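Local coordinates for phosphogluconate dehydrogenase NAD-binding putative C-terminal domain-containing protein (Sinorhizobium meliloti, PDB 4EZB) that is of unknown function but is probably an oxidoreductase, with a putative NAD-binding domain like that of phosphogluconate dehydrogenase, at residues 138-150 with 159-171. Residues are numbered along the deposited sequence; the frame is centred on the assembly and turned at random.
Sequences GKGSFVEGAVMAR and PILVAGRRAVEVA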
loop_
_atom_site.group_PDB
_atom_site.type_symbol
_atom_site.label_atom_id
_atom_site.label_comp_id
_atom_site.label_asym_id
_atom_site.label_seq_id
_atom_site.Cartn_x
_atom_site.Cartn_y
_atom_site.Cartn_z
ATOM N N GLY A 138 -1.061 -17.406 -39.315
ATOM C CA GLY A 138 -0.253 -17.156 -40.500
ATOM C C GLY A 138 1.134 -17.706 -40.254
ATOM O O GLY A 138 1.302 -18.594 -39.425
ATOM N N LYS A 139 2.135 -17.146 -40.930
ATOM C CA LYS A 139 3.504 -17.681 -40.891
ATOM C C LYS A 139 4.473 -16.921 -39.975
ATOM O O LYS A 139 5.549 -17.416 -39.631
ATOM C CB LYS A 139 4.085 -17.691 -42.307
ATOM C CG LYS A 139 3.168 -18.282 -43.370
ATOM C CD LYS A 139 3.703 -18.050 -44.778
ATOM C CE LYS A 139 4.997 -18.823 -45.008
ATOM N NZ LYS A 139 4.903 -20.229 -44.511
ATOM N N GLY A 140 4.108 -15.708 -39.597
ATOM C CA GLY A 140 4.999 -14.868 -38.804
ATOM C C GLY A 140 5.065 -15.219 -37.335
ATOM O O GLY A 140 4.232 -15.963 -36.823
ATOM N N SER A 141 6.077 -14.665 -36.668
ATOM C CA SER A 141 6.267 -14.788 -35.226
ATOM C C SER A 141 5.648 -13.586 -34.507
ATOM O O SER A 141 5.523 -12.517 -35.089
ATOM C CB SER A 141 7.772 -14.826 -34.900
ATOM O OG SER A 141 8.419 -15.939 -35.496
ATOM N N PHE A 142 5.301 -13.769 -33.238
ATOM C CA PHE A 142 4.701 -12.727 -32.423
ATOM C C PHE A 142 5.612 -12.434 -31.228
ATOM O O PHE A 142 6.099 -13.356 -30.609
ATOM C CB PHE A 142 3.319 -13.179 -31.924
ATOM C CG PHE A 142 2.641 -12.178 -30.997
ATOM C CD1 PHE A 142 1.880 -11.146 -31.512
ATOM C CD2 PHE A 142 2.778 -12.284 -29.613
ATOM C CE1 PHE A 142 1.237 -10.238 -30.658
ATOM C CE2 PHE A 142 2.160 -11.374 -28.747
ATOM C CZ PHE A 142 1.391 -10.346 -29.272
ATOM N N VAL A 143 5.882 -11.162 -30.931
ATOM C CA VAL A 143 6.578 -10.824 -29.691
ATOM C C VAL A 143 5.669 -9.830 -28.980
ATOM O O VAL A 143 5.147 -8.912 -29.583
ATOM C CB VAL A 143 7.994 -10.227 -29.910
ATOM C CG1 VAL A 143 8.522 -9.586 -28.639
ATOM C CG2 VAL A 143 8.985 -11.304 -30.377
ATOM N N GLU A 144 5.475 -10.001 -27.692
ATOM C CA GLU A 144 4.623 -9.045 -27.005
ATOM C C GLU A 144 5.452 -7.918 -26.404
ATOM O O GLU A 144 6.392 -8.182 -25.670
ATOM C CB GLU A 144 3.850 -9.775 -25.912
ATOM C CG GLU A 144 3.114 -8.791 -25.016
ATOM C CD GLU A 144 3.360 -9.028 -23.555
ATOM O OE1 GLU A 144 2.637 -8.421 -22.755
ATOM O OE2 GLU A 144 4.252 -9.816 -23.203
ATOM N N GLY A 145 5.112 -6.666 -26.700
ATOM C CA GLY A 145 5.809 -5.543 -26.068
ATOM C C GLY A 145 4.927 -4.690 -25.175
ATOM O O GLY A 145 3.680 -4.696 -25.283
ATOM N N ALA A 146 5.571 -3.931 -24.296
ATOM C CA ALA A 146 4.862 -2.996 -23.444
ATOM C C ALA A 146 5.711 -1.752 -23.266
ATOM O O ALA A 146 6.868 -1.819 -22.838
ATOM C CB ALA A 146 4.522 -3.634 -22.109
ATOM N N VAL A 147 5.130 -0.620 -23.623
ATOM C CA VAL A 147 5.841 0.649 -23.638
ATOM C C VAL A 147 5.766 1.214 -22.235
ATOM O O VAL A 147 4.686 1.265 -21.660
ATOM C CB VAL A 147 5.236 1.587 -24.668
ATOM C CG1 VAL A 147 6.052 2.879 -24.772
ATOM C CG2 VAL A 147 5.151 0.859 -26.015
HETATM N N MSE A 148 6.922 1.590 -21.679
HETATM C CA MSE A 148 7.027 1.858 -20.233
HETATM C C MSE A 148 6.952 3.313 -19.855
HETATM O O MSE A 148 6.917 3.654 -18.668
HETATM C CB MSE A 148 8.345 1.313 -19.664
HETATM C CG MSE A 148 8.435 -0.208 -19.741
HETATM SE SE MSE A 148 6.833 -1.039 -18.928
HETATM C CE MSE A 148 7.038 -0.290 -17.108
ATOM N N ALA A 149 6.954 4.185 -20.849
ATOM C CA ALA A 149 6.862 5.618 -20.613
ATOM C C ALA A 149 6.119 6.245 -21.774
ATOM O O ALA A 149 5.938 5.609 -22.812
ATOM C CB ALA A 149 8.262 6.219 -20.495
ATOM N N ARG A 150 5.713 7.500 -21.618
ATOM C CA ARG A 150 5.195 8.254 -22.751
ATOM C C ARG A 150 6.301 8.424 -23.795
ATOM O O ARG A 150 7.483 8.526 -23.457
ATOM C CB ARG A 150 4.608 9.593 -22.304
ATOM C CG ARG A 150 3.335 9.453 -21.471
ATOM C CD ARG A 150 2.400 10.648 -21.626
ATOM N NE ARG A 150 2.967 11.885 -21.078
ATOM C CZ ARG A 150 3.537 12.849 -21.802
ATOM N NH1 ARG A 150 3.629 12.745 -23.126
ATOM N NH2 ARG A 150 4.021 13.925 -21.196
ATOM N N PRO A 159 11.609 3.286 -23.131
ATOM C CA PRO A 159 11.762 1.923 -22.598
ATOM C C PRO A 159 10.602 1.029 -23.054
ATOM O O PRO A 159 9.422 1.347 -22.819
ATOM C CB PRO A 159 11.747 2.124 -21.071
ATOM C CG PRO A 159 11.108 3.472 -20.850
ATOM C CD PRO A 159 11.476 4.298 -22.059
ATOM N N ILE A 160 10.952 -0.055 -23.749
ATOM C CA ILE A 160 9.982 -1.085 -24.141
ATOM C C ILE A 160 10.379 -2.419 -23.506
ATOM O O ILE A 160 11.540 -2.802 -23.550
ATOM C CB ILE A 160 9.863 -1.183 -25.678
ATOM C CG1 ILE A 160 9.231 0.101 -26.218
ATOM C CG2 ILE A 160 9.028 -2.396 -26.087
ATOM C CD1 ILE A 160 9.309 0.307 -27.723
ATOM N N LEU A 161 9.421 -3.092 -22.861
ATOM C CA LEU A 161 9.615 -4.474 -22.454
ATOM C C LEU A 161 9.044 -5.413 -23.523
ATOM O O LEU A 161 7.972 -5.147 -24.074
ATOM C CB LEU A 161 8.950 -4.719 -21.101
ATOM C CG LEU A 161 9.470 -3.862 -19.905
ATOM C CD1 LEU A 161 8.863 -4.310 -18.580
ATOM C CD2 LEU A 161 10.997 -3.849 -19.800
ATOM N N VAL A 162 9.756 -6.498 -23.805
ATOM C CA VAL A 162 9.294 -7.530 -24.755
ATOM C C VAL A 162 9.355 -8.951 -24.157
ATOM O O VAL A 162 10.212 -9.263 -23.315
ATOM C CB VAL A 162 10.025 -7.425 -26.122
ATOM C CG1 VAL A 162 9.527 -6.212 -26.893
ATOM C CG2 VAL A 162 11.538 -7.306 -25.937
ATOM N N ALA A 163 8.425 -9.808 -24.563
ATOM C CA ALA A 163 8.394 -11.192 -24.103
ATOM C C ALA A 163 7.979 -12.098 -25.259
ATOM O O ALA A 163 7.066 -11.758 -26.011
ATOM C CB ALA A 163 7.382 -11.332 -22.976
ATOM N N GLY A 164 8.598 -13.270 -25.361
ATOM C CA GLY A 164 8.215 -14.253 -26.392
ATOM C C GLY A 164 9.415 -15.071 -26.809
ATOM O O GLY A 164 10.551 -14.753 -26.419
ATOM N N ARG A 165 9.169 -16.136 -27.576
ATOM C CA ARG A 165 10.240 -16.980 -28.096
ATOM C C ARG A 165 11.383 -16.092 -28.618
ATOM O O ARG A 165 12.529 -16.240 -28.187
ATOM C CB ARG A 165 9.705 -17.907 -29.200
ATOM C CG ARG A 165 10.222 -19.337 -29.159
ATOM C CD ARG A 165 10.063 -20.067 -30.496
ATOM N NE ARG A 165 8.674 -20.146 -30.975
ATOM C CZ ARG A 165 7.945 -21.264 -31.054
ATOM N NH1 ARG A 165 6.693 -21.211 -31.506
ATOM N NH2 ARG A 165 8.454 -22.436 -30.686
ATOM N N ARG A 166 11.050 -15.113 -29.468
ATOM C CA ARG A 166 12.057 -14.275 -30.141
ATOM C C ARG A 166 12.322 -12.895 -29.526
ATOM O O ARG A 166 12.978 -12.050 -30.135
ATOM C CB ARG A 166 11.746 -14.180 -31.641
ATOM C CG ARG A 166 11.744 -15.564 -32.297
ATOM C CD ARG A 166 11.274 -15.542 -33.745
ATOM N NE ARG A 166 12.253 -14.913 -34.621
ATOM C CZ ARG A 166 12.067 -14.662 -35.919
ATOM N NH1 ARG A 166 10.927 -14.998 -36.533
ATOM N NH2 ARG A 166 13.028 -14.054 -36.600
ATOM N N ALA A 167 11.855 -12.687 -28.305
ATOM C CA ALA A 167 12.071 -11.416 -27.600
ATOM C C ALA A 167 13.550 -11.032 -27.461
ATOM O O ALA A 167 13.911 -9.879 -27.684
ATOM C CB ALA A 167 11.411 -11.447 -26.224
ATOM N N VAL A 168 14.404 -11.984 -27.088
ATOM C CA VAL A 168 15.843 -11.680 -26.934
ATOM C C VAL A 168 16.353 -11.233 -28.296
ATOM O O VAL A 168 16.950 -10.167 -28.416
ATOM C CB VAL A 168 16.638 -12.891 -26.400
ATOM C CG1 VAL A 168 18.134 -12.730 -26.620
ATOM C CG2 VAL A 168 16.295 -13.117 -24.934
ATOM N N GLU A 169 16.050 -12.040 -29.318
ATOM C CA GLU A 169 16.416 -11.758 -30.691
ATOM C C GLU A 169 15.968 -10.393 -31.207
ATOM O O GLU A 169 16.782 -9.679 -31.789
ATOM C CB GLU A 169 15.946 -12.884 -31.620
ATOM C CG GLU A 169 16.124 -12.560 -33.089
ATOM C CD GLU A 169 15.315 -13.462 -33.985
ATOM O OE1 GLU A 169 14.878 -14.557 -33.546
ATOM O OE2 GLU A 169 15.111 -13.061 -35.142
ATOM N N VAL A 170 14.695 -10.016 -31.006
ATOM C CA VAL A 170 14.248 -8.698 -31.471
ATOM C C VAL A 170 14.823 -7.555 -30.648
ATOM O O VAL A 170 15.195 -6.544 -31.207
ATOM C CB VAL A 170 12.700 -8.538 -31.664
ATOM C CG1 VAL A 170 12.144 -9.685 -32.463
ATOM C CG2 VAL A 170 11.935 -8.384 -30.353
ATOM N N ALA A 171 14.895 -7.711 -29.330
ATOM C CA ALA A 171 15.542 -6.711 -28.486
ATOM C C ALA A 171 16.945 -6.430 -29.044
ATOM O O ALA A 171 17.258 -5.295 -29.374
ATOM C CB ALA A 171 15.617 -7.183 -27.035
HETATM O O HOH W 1 8.072 -17.585 -32.684
HETATM O O HOH W 2 8.457 -14.865 -30.780
#
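P159 meets M148 twice, its carbonyl O accepting the backbone N of M148 at 2.8 Å while its ring CG rests on M148 CB. This pairing opens an antiparallel β-hairpin within the mixed sheet of what is probably a Rossmann-type domain, and illustrates how backbone pairing can give way to side-chain anchoring. At I160, CG1 lies alongside V147 CG2. L161 exchanges two backbone bonds with A146, and its CG touches M148 CG at 3.8 Å where the two side chains cross; the selenomethionine chain, folded back at chi2 (-52°) and chi3, keeps SE close to L161 CD1. V162 stands opposite G145, but its CB packs on V143 CG1 (3.6 Å). A163 pairs through its backbone with E144, whose OE2 approaches A163 CB while the carboxylate binds the backbone N of A191 and S192. Past G164 the strands part, and a water bridges R166 N and F142 O. R166 NH1 donates a hydrogen bond to S141 OG at 2.9 Å, nearly in the guanidinium plane, and also binds E114 O. Its NE and NH2 each hydrogen-bond one carboxylate oxygen of E169, a salt bridge with NH2 to OE2 at 2.7 Å. A167 and V170 then receive the two methyls of V143. The bidentate contact with E169 probably limits rotation of the guanidinium and leaves NH1 turned to S141, so a salt bridge between the N-cap arginine and a first-turn glutamate probably helps tie helix to strand where direct backbone bonds have ended.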